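Local coordinates for protein immunomodulatory active chitinase (Trichuris suis, PDB 6G9C) that probably binds and hydrolyses chitin as a family 18 glycosidase, and displays immunomodulatory properties in inflammatory lung disease, at residues A59-Y64 and L390-Q395; A117-M122 and L150-P155; I268-P273 and E360-A365. All coordinates share one frame; numbering follows the deposited sequence.

Contact 1. Residues A59-Y64 and L390-Q395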
loop_
_atom_site.group_PDB
_atom_site.type_symbol
_atom_site.label_atom_id
_atom_site.label_comp_id
_atom_site.label_asym_id
_atom_site.label_seq_id
_atom_site.Cartn_x
_atom_site.Cartn_y
_atom_site.Cartn_z
ATOM N N ALA A 59 6.255 5.500 12.974
ATOM C CA ALA A 59 5.817 4.107 12.963
ATOM C C ALA A 59 5.492 3.611 14.368
ATOM O O ALA A 59 6.218 3.894 15.329
ATOM C CB ALA A 59 6.896 3.223 12.329
ATOM N N ASN A 60 4.369 2.892 14.477
ATOM C CA ASN A 60 3.874 2.208 15.674
ATOM C C ASN A 60 3.284 3.140 16.726
ATOM O O ASN A 60 2.945 2.689 17.824
ATOM C CB ASN A 60 4.963 1.336 16.305
ATOM C CG ASN A 60 5.372 0.205 15.399
ATOM O OD1 ASN A 60 4.522 -0.500 14.862
ATOM N ND2 ASN A 60 6.673 0.040 15.198
ATOM N N LEU A 61 3.164 4.432 16.432
ATOM C CA LEU A 61 2.454 5.342 17.322
ATOM C C LEU A 61 1.007 4.895 17.533
ATOM O O LEU A 61 0.516 4.844 18.668
ATOM C CB LEU A 61 2.494 6.736 16.711
ATOM C CG LEU A 61 2.630 8.011 17.503
ATOM C CD1 LEU A 61 3.798 7.926 18.450
ATOM C CD2 LEU A 61 2.798 9.138 16.496
ATOM N N CYS A 62 0.321 4.550 16.446
ATOM C CA CYS A 62 -1.105 4.245 16.436
ATOM C C CYS A 62 -1.304 2.932 15.697
ATOM O O CYS A 62 -0.505 2.583 14.829
ATOM C CB CYS A 62 -1.920 5.335 15.720
ATOM S SG CYS A 62 -1.454 6.946 16.328
ATOM N N GLU A 63 -2.358 2.191 16.043
ATOM C CA GLU A 63 -2.752 1.117 15.134
ATOM C C GLU A 63 -3.723 1.604 14.072
ATOM O O GLU A 63 -3.736 1.074 12.956
ATOM C CB GLU A 63 -3.371 -0.067 15.878
ATOM C CG GLU A 63 -3.360 -1.328 15.024
ATOM C CD GLU A 63 -4.089 -2.492 15.652
ATOM O OE1 GLU A 63 -4.481 -2.395 16.836
ATOM O OE2 GLU A 63 -4.269 -3.509 14.950
ATOM N N TYR A 64 -4.515 2.618 14.398
ATOM C CA TYR A 64 -5.516 3.168 13.507
ATOM C C TYR A 64 -5.261 4.661 13.367
ATOM O O TYR A 64 -5.148 5.370 14.373
ATOM C CB TYR A 64 -6.930 2.938 14.057
ATOM C CG TYR A 64 -7.251 1.501 14.409
ATOM C CD1 TYR A 64 -6.943 0.986 15.661
ATOM C CD2 TYR A 64 -7.882 0.668 13.491
ATOM C CE1 TYR A 64 -7.244 -0.333 15.987
ATOM C CE2 TYR A 64 -8.193 -0.654 13.808
ATOM C CZ TYR A 64 -7.876 -1.141 15.054
ATOM O OH TYR A 64 -8.178 -2.443 15.371
ATOM N N LEU A 390 3.536 13.174 24.133
ATOM C CA LEU A 390 2.208 12.783 24.598
ATOM C C LEU A 390 1.744 11.480 23.950
ATOM O O LEU A 390 1.386 10.522 24.644
ATOM C CB LEU A 390 1.189 13.893 24.308
ATOM C CG LEU A 390 1.470 15.271 24.906
ATOM C CD1 LEU A 390 0.234 16.149 24.825
ATOM C CD2 LEU A 390 1.935 15.127 26.331
ATOM N N ILE A 391 1.745 11.427 22.618
ATOM C CA ILE A 391 1.090 10.314 21.933
ATOM C C ILE A 391 1.872 9.009 22.104
ATOM O O ILE A 391 1.270 7.927 22.157
ATOM C CB ILE A 391 0.852 10.695 20.458
ATOM C CG1 ILE A 391 -0.067 11.917 20.401
ATOM C CG2 ILE A 391 0.194 9.553 19.681
ATOM C CD1 ILE A 391 -0.235 12.491 19.028
ATOM N N SER A 392 3.209 9.081 22.246
ATOM C CA SER A 392 4.014 7.886 22.505
ATOM C C SER A 392 3.539 7.098 23.716
ATOM O O SER A 392 3.827 5.898 23.807
ATOM C CB SER A 392 5.494 8.246 22.751
ATOM O OG SER A 392 6.044 8.939 21.654
ATOM N N LEU A 393 2.857 7.755 24.662
ATOM C CA LEU A 393 2.450 7.083 25.893
ATOM C C LEU A 393 1.456 5.958 25.639
ATOM O O LEU A 393 1.343 5.052 26.468
ATOM C CB LEU A 393 1.847 8.098 26.870
ATOM C CG LEU A 393 2.882 9.087 27.441
ATOM C CD1 LEU A 393 2.208 10.208 28.214
ATOM C CD2 LEU A 393 3.879 8.366 28.312
ATOM N N MET A 394 0.702 6.014 24.534
ATOM C CA MET A 394 -0.234 4.936 24.228
ATOM C C MET A 394 0.510 3.626 23.981
ATOM O O MET A 394 0.282 2.622 24.667
ATOM C CB MET A 394 -1.100 5.307 23.016
ATOM C CG MET A 394 -2.114 6.403 23.283
ATOM S SD MET A 394 -3.426 6.437 22.031
ATOM C CE MET A 394 -2.493 6.776 20.550
ATOM N N GLN A 395 1.427 3.628 23.011
ATOM C CA GLN A 395 2.265 2.456 22.765
ATOM C C GLN A 395 3.027 2.033 24.018
ATOM O O GLN A 395 3.113 0.840 24.333
ATOM C CB GLN A 395 3.241 2.766 21.634
ATOM C CG GLN A 395 3.442 1.660 20.648
ATOM C CD GLN A 395 4.112 0.470 21.256
ATOM O OE1 GLN A 395 4.967 0.608 22.131
ATOM N NE2 GLN A 395 3.733 -0.720 20.800
HETATM O O HOH W 1 1.887 5.630 20.979
#

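Contact 2. Residues A117-M122 and L150-P155. With EDO (1,2-ethanediol), chain E.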
loop_
_atom_site.group_PDB
_atom_site.type_symbol
_atom_site.label_atom_id
_atom_site.label_comp_id
_atom_site.label_asym_id
_atom_site.label_seq_id
_atom_site.Cartn_x
_atom_site.Cartn_y
_atom_site.Cartn_z
ATOM N N ALA A 117 -27.025 19.649 9.521
ATOM C CA ALA A 117 -28.139 19.855 8.593
ATOM C C ALA A 117 -28.173 18.787 7.502
ATOM O O ALA A 117 -29.224 18.184 7.235
ATOM C CB ALA A 117 -28.058 21.246 7.967
ATOM N N THR A 118 -27.035 18.552 6.848
ATOM C CA THR A 118 -27.008 17.564 5.773
ATOM C C THR A 118 -27.138 16.146 6.318
ATOM O O THR A 118 -27.860 15.325 5.738
ATOM C CB THR A 118 -25.730 17.706 4.948
ATOM O OG1 THR A 118 -25.581 19.073 4.547
ATOM C CG2 THR A 118 -25.797 16.818 3.694
ATOM N N PHE A 119 -26.448 15.837 7.424
ATOM C CA PHE A 119 -26.601 14.520 8.046
ATOM C C PHE A 119 -28.073 14.209 8.296
ATOM O O PHE A 119 -28.555 13.117 7.972
ATOM C CB PHE A 119 -25.833 14.449 9.364
ATOM C CG PHE A 119 -24.389 14.035 9.226
ATOM C CD1 PHE A 119 -24.030 12.927 8.473
ATOM C CD2 PHE A 119 -23.393 14.751 9.874
ATOM C CE1 PHE A 119 -22.700 12.543 8.363
ATOM C CE2 PHE A 119 -22.054 14.376 9.773
ATOM C CZ PHE A 119 -21.707 13.267 9.013
ATOM N N LYS A 120 -28.799 15.177 8.871
ATOM C CA LYS A 120 -30.205 14.985 9.222
ATOM C C LYS A 120 -31.040 14.625 8.004
ATOM O O LYS A 120 -31.898 13.736 8.068
ATOM C CB LYS A 120 -30.755 16.262 9.873
ATOM C CG LYS A 120 -30.365 16.459 11.322
ATOM C CD LYS A 120 -30.950 17.768 11.864
ATOM C CE LYS A 120 -30.764 17.872 13.375
ATOM N NZ LYS A 120 -31.729 17.023 14.132
ATOM N N LYS A 121 -30.827 15.330 6.891
ATOM C CA LYS A 121 -31.561 15.034 5.667
ATOM C C LYS A 121 -31.134 13.692 5.082
ATOM O O LYS A 121 -31.980 12.883 4.677
ATOM C CB LYS A 121 -31.357 16.152 4.643
ATOM C CG LYS A 121 -31.945 17.503 5.042
ATOM C CD LYS A 121 -31.842 18.499 3.900
ATOM C CE LYS A 121 -32.103 19.912 4.392
ATOM N NZ LYS A 121 -32.427 20.849 3.276
ATOM N N MET A 122 -29.823 13.443 5.034
ATOM C CA MET A 122 -29.309 12.215 4.426
ATOM C C MET A 122 -29.850 10.971 5.126
ATOM O O MET A 122 -30.178 9.975 4.475
ATOM C CB MET A 122 -27.778 12.221 4.464
ATOM C CG MET A 122 -27.133 10.976 3.865
ATOM S SD MET A 122 -26.883 9.677 5.080
ATOM C CE MET A 122 -25.351 10.270 5.843
ATOM N N LEU A 150 -17.665 7.502 11.420
ATOM C CA LEU A 150 -18.805 8.406 11.336
ATOM C C LEU A 150 -18.760 9.384 12.506
ATOM O O LEU A 150 -18.866 8.966 13.661
ATOM C CB LEU A 150 -20.108 7.599 11.347
ATOM C CG LEU A 150 -21.424 8.375 11.316
ATOM C CD1 LEU A 150 -21.485 9.295 10.103
ATOM C CD2 LEU A 150 -22.583 7.377 11.301
ATOM N N ASP A 151 -18.597 10.680 12.207
ATOM C CA ASP A 151 -18.471 11.699 13.250
ATOM C C ASP A 151 -19.596 12.717 13.157
ATOM O O ASP A 151 -19.352 13.923 13.085
ATOM C CB ASP A 151 -17.119 12.422 13.161
ATOM C CG ASP A 151 -15.931 11.482 13.313
ATOM O OD1 ASP A 151 -16.137 10.297 13.660
ATOM O OD2 ASP A 151 -14.777 11.936 13.101
ATOM N N TRP A 152 -20.838 12.242 13.134
ATOM C CA TRP A 152 -21.998 13.122 13.177
ATOM C C TRP A 152 -22.114 13.715 14.580
ATOM O O TRP A 152 -22.273 12.972 15.555
ATOM C CB TRP A 152 -23.228 12.293 12.800
ATOM C CG TRP A 152 -24.578 12.930 12.806
ATOM C CD1 TRP A 152 -24.945 14.138 13.330
ATOM C CD2 TRP A 152 -25.769 12.338 12.279
ATOM N NE1 TRP A 152 -26.307 14.339 13.144
ATOM C CE2 TRP A 152 -26.830 13.248 12.498
ATOM C CE3 TRP A 152 -26.036 11.128 11.631
ATOM C CZ2 TRP A 152 -28.144 12.980 12.096
ATOM C CZ3 TRP A 152 -27.347 10.860 11.224
ATOM C CH2 TRP A 152 -28.382 11.786 11.461
ATOM N N GLU A 153 -22.041 15.044 14.694
ATOM C CA GLU A 153 -21.997 15.712 16.002
ATOM C C GLU A 153 -23.164 16.689 16.154
ATOM O O GLU A 153 -23.025 17.872 15.832
ATOM C CB GLU A 153 -20.629 16.434 16.174
ATOM C CG GLU A 153 -19.445 15.470 16.053
ATOM C CD GLU A 153 -18.089 16.139 16.291
ATOM O OE1 GLU A 153 -18.039 17.268 16.837
ATOM O OE2 GLU A 153 -17.084 15.506 15.925
ATOM N N TYR A 154 -24.318 16.229 16.666
ATOM C CA TYR A 154 -24.581 14.869 17.146
ATOM C C TYR A 154 -26.011 14.526 16.770
ATOM O O TYR A 154 -26.821 15.440 16.675
ATOM C CB TYR A 154 -24.434 14.775 18.668
ATOM C CG TYR A 154 -23.051 15.092 19.160
ATOM C CD1 TYR A 154 -22.035 14.154 19.060
ATOM C CD2 TYR A 154 -22.762 16.324 19.729
ATOM C CE1 TYR A 154 -20.749 14.442 19.511
ATOM C CE2 TYR A 154 -21.473 16.620 20.181
ATOM C CZ TYR A 154 -20.483 15.677 20.074
ATOM O OH TYR A 154 -19.199 15.971 20.525
ATOM N N PRO A 155 -26.324 13.238 16.582
ATOM C CA PRO A 155 -27.729 12.845 16.412
ATOM C C PRO A 155 -28.566 13.305 17.594
ATOM O O PRO A 155 -28.159 13.181 18.749
ATOM C CB PRO A 155 -27.673 11.311 16.331
ATOM C CG PRO A 155 -26.368 10.925 16.945
ATOM C CD PRO A 155 -25.421 12.072 16.626
HETATM C C1 EDO E . -13.935 14.749 15.468
HETATM O O1 EDO E . -14.513 15.966 16.012
HETATM C C2 EDO E . -13.671 13.689 16.545
HETATM O O2 EDO E . -12.888 14.271 17.617
#

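Contact 3. Residues I268-P273 and E360-A365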
loop_
_atom_site.group_PDB
_atom_site.type_symbol
_atom_site.label_atom_id
_atom_site.label_comp_id
_atom_site.label_asym_id
_atom_site.label_seq_id
_atom_site.Cartn_x
_atom_site.Cartn_y
_atom_site.Cartn_z
ATOM N N ILE A 268 -15.372 0.682 23.975
ATOM C CA ILE A 268 -15.334 2.086 24.370
ATOM C C ILE A 268 -13.882 2.541 24.331
ATOM O O ILE A 268 -13.067 2.099 25.149
ATOM C CB ILE A 268 -15.939 2.307 25.764
ATOM C CG1 ILE A 268 -17.410 1.874 25.791
ATOM C CG2 ILE A 268 -15.785 3.779 26.163
ATOM C CD1 ILE A 268 -17.978 1.671 27.212
ATOM N N ILE A 269 -13.556 3.434 23.398
ATOM C CA ILE A 269 -12.194 3.937 23.239
ATOM C C ILE A 269 -12.136 5.344 23.811
ATOM O O ILE A 269 -12.889 6.226 23.379
ATOM C CB ILE A 269 -11.754 3.925 21.766
ATOM C CG1 ILE A 269 -12.142 2.600 21.083
ATOM C CG2 ILE A 269 -10.231 4.183 21.665
ATOM C CD1 ILE A 269 -11.659 1.329 21.801
ATOM N N ILE A 270 -11.214 5.570 24.747
ATOM C CA ILE A 270 -11.182 6.808 25.528
ATOM C C ILE A 270 -10.418 7.886 24.763
ATOM O O ILE A 270 -9.245 7.703 24.413
ATOM C CB ILE A 270 -10.545 6.571 26.904
ATOM C CG1 ILE A 270 -11.275 5.444 27.646
ATOM C CG2 ILE A 270 -10.532 7.883 27.715
ATOM C CD1 ILE A 270 -12.727 5.721 27.900
ATOM N N GLY A 271 -11.063 9.031 24.555
ATOM C CA GLY A 271 -10.432 10.114 23.819
ATOM C C GLY A 271 -9.458 10.908 24.684
ATOM O O GLY A 271 -9.730 11.226 25.842
ATOM N N LEU A 272 -8.325 11.259 24.083
ATOM C CA LEU A 272 -7.254 12.002 24.763
ATOM C C LEU A 272 -6.945 13.252 23.949
ATOM O O LEU A 272 -6.507 13.137 22.785
ATOM C CB LEU A 272 -5.984 11.158 24.926
ATOM C CG LEU A 272 -6.124 9.772 25.556
ATOM C CD1 LEU A 272 -4.794 9.052 25.472
ATOM C CD2 LEU A 272 -6.588 9.867 26.993
ATOM N N PRO A 273 -7.157 14.449 24.490
ATOM C CA PRO A 273 -6.843 15.668 23.732
ATOM C C PRO A 273 -5.367 16.012 23.845
ATOM O O PRO A 273 -4.785 15.931 24.925
ATOM C CB PRO A 273 -7.693 16.737 24.424
ATOM C CG PRO A 273 -7.820 16.246 25.838
ATOM C CD PRO A 273 -7.804 14.745 25.784
ATOM N N GLU A 360 -9.236 0.024 34.449
ATOM C CA GLU A 360 -10.664 -0.203 34.294
ATOM C C GLU A 360 -10.991 -1.120 33.127
ATOM O O GLU A 360 -12.160 -1.480 32.955
ATOM C CB GLU A 360 -11.394 1.135 34.106
ATOM C CG GLU A 360 -11.245 2.093 35.281
ATOM C CD GLU A 360 -11.721 1.486 36.590
ATOM O OE1 GLU A 360 -12.882 1.025 36.649
ATOM O OE2 GLU A 360 -10.928 1.461 37.553
ATOM N N ASN A 361 -9.990 -1.490 32.326
ATOM C CA ASN A 361 -10.164 -2.387 31.186
ATOM C C ASN A 361 -11.156 -1.827 30.170
ATOM O O ASN A 361 -12.043 -2.529 29.680
ATOM C CB ASN A 361 -10.584 -3.786 31.645
ATOM C CG ASN A 361 -9.921 -4.189 32.943
ATOM O OD1 ASN A 361 -8.727 -4.501 32.976
ATOM N ND2 ASN A 361 -10.687 -4.166 34.031
ATOM N N TYR A 362 -10.997 -0.548 29.838
ATOM C CA TYR A 362 -11.705 -0.032 28.677
ATOM C C TYR A 362 -10.986 -0.498 27.411
ATOM O O TYR A 362 -9.984 -1.214 27.466
ATOM C CB TYR A 362 -11.847 1.488 28.768
ATOM C CG TYR A 362 -12.984 1.880 29.684
ATOM C CD1 TYR A 362 -14.303 1.748 29.269
ATOM C CD2 TYR A 362 -12.743 2.352 30.971
ATOM C CE1 TYR A 362 -15.355 2.082 30.104
ATOM C CE2 TYR A 362 -13.795 2.694 31.818
ATOM C CZ TYR A 362 -15.099 2.556 31.372
ATOM O OH TYR A 362 -16.156 2.887 32.192
ATOM N N GLY A 363 -11.516 -0.114 26.248
ATOM C CA GLY A 363 -11.078 -0.738 25.008
ATOM C C GLY A 363 -9.761 -0.217 24.481
ATOM O O GLY A 363 -9.058 -0.925 23.746
ATOM N N GLY A 364 -9.416 1.009 24.825
ATOM C CA GLY A 364 -8.153 1.596 24.411
ATOM C C GLY A 364 -8.245 3.109 24.477
ATOM O O GLY A 364 -9.044 3.665 25.239
ATOM N N ALA A 365 -7.436 3.755 23.643
ATOM C CA ALA A 365 -7.368 5.208 23.623
ATOM C C ALA A 365 -7.241 5.690 22.192
ATOM O O ALA A 365 -6.778 4.964 21.303
ATOM C CB ALA A 365 -6.174 5.731 24.447
#

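Contact 1. Residues A59-Y64 and L390-Q395
Leu-61 and Ile-391 form the tightly packed apolar half of this contact, their side chains crossing at about a right angle. CG of Leu-61 sits 3.6 Å from CG2 of Ile-391, whose CB points toward the loop. Beyond it, Leu-61 CD1 reaches Ser-392, 4.0 Å from its OG, a hydroxyl already bonded to Tyr-388 O. Met-394, bent at chi3 (-62°), brings its methyl CE to within 4.0 Å of Leu-61 O. The other half is polar and more open to solvent. There Asn-60 is exposed and Gln-395 partly so; Gln-395 CG comes to 3.0 Å from Asn-60 O, the shortest approach of the two segments but not a hydrogen bond, which that oxygen takes from Arg-35 NH1. Between the halves one water replaces direct backbone bonding: it donates to Leu-61 O (2.8 Å) and Ile-391 O (2.7 Å) and accepts from Gln-395 N, bridging three main-chain groups at once. The loop that leads into strand 64-72 is thus laid against helix 392-398. A disulfide from Cys-62 to Cys-37 ties that loop to strand 34-40, while Ile-391 and Met-394 rest on strands 34-40 and 364-368, and Leu-393 turns to helix 347-360.

Contact 2. Residues A117-M122 and L150-P155
The end of the family 18 signature DxxDxDxE, at the C-terminal tip of barrel strand 147-151, packs here against the short helix 117-122 through Phe-119 and Trp-152. The two rings form an offset stack, planes 11° apart, with the centroid of the Phe-119 ring 4.5 Å from that of the Trp-152 five-membered ring. Because the side chains slide past each other in opposite directions, each also sets its own CB over its partner's face: Phe-119 CB stands 3.6 Å from the centroid of the Trp-152 five-membered ring, and Trp-152 CB 3.9 Å from that of the Phe-119 ring, two reciprocal CH-pi contacts. Trp-152 CG lies anti to the backbone N (chi1 178°), which sends the indole back toward the helix, and Pro-155 CA lies over the opposite face, near the rim. Leu-150 CD1 meets Phe-119 CE1 at 3.9 Å. Lys-120 crosses near the indole rim with its aliphatic CG, while NZ forms salt bridges to Asp-159 and Glu-156. Asp-151 and Glu-153 point away from the helix. OE2 of Glu-153 accepts a 2.6 Å hydrogen bond from O1 of a 1,2-ethanediol, probably from the crystallisation liquor, and a cis peptide bond follows Glu-153. Such a hydrophobic backing, with acidic residues turned the other way, is consistent with a family 18 active site, in which the signature's final glutamate is the usual general acid.

Contact 3. Residues I268-P273 and E360-A365
Ile-270 N donates to Gly-364 O across 2.9 Å in a nearly straight bond (174°). One step earlier, Gly-363 N donates to Ile-268 O, also at 2.9 Å but more bent. Ala-365 CA adds a CA-H...O contact of 3.2 Å to Ile-270 O. Around these bonds, Ile-269 spreads over the glycines: its CD1, folded over by chi2 (-53°), lies 3.6 Å from Gly-363 C, an approach that the lack of a side chain there permits. Gly-364 adopts backbone angles that suit glycine alone. On the face carrying Ile-270, Leu-272 CD1 touches Ala-365 CB at 3.7 Å. Ile-270 pairs with Ala-365 as neighbours in parallel strands, the seventh and eighth of the TIM barrel, and its further backbone bonding to Phe-366 carries the ladder on. Just before the eighth strand, Tyr-362 runs alongside Ile-268, whose CD1 lies in plane at the ring edge, while the Ile-270 side chain crosses it obliquely, CG1 4.2 Å from Tyr-362 CB. Farther out, a Schellman motif with Asn-361 at C-prime ends helix 347-360 and turns the chain into Tyr-362. That helix covers Ile-270, Leu-272 and Ala-365, and on the other flank strand 214-218 bonds to Ile-269.

Overall arrangement
All three contacts belong to one TIM barrel. Contact 1 spans almost the whole modelled chain, joining the loop ahead of strand 64-72 to the last modelled helix; the other two fall between its segments in sequence, contact 2 closing before contact 3 opens. Contacts 1 and 3 have centres about 13 Å apart and touch, Met-394 SD packing 3.7 Å from Ala-365 CB, so helix 392-398 backs the eighth strand, beside the seam where strands 34-40 and 364-368 close the barrel. Contact 2 lies on the opposite side of the chain's centre from contact 1, about 29 Å between centres, and about 24 Å from the centre of contact 3; the barrel strands connect the signature-bearing strand 147-151 to that seam.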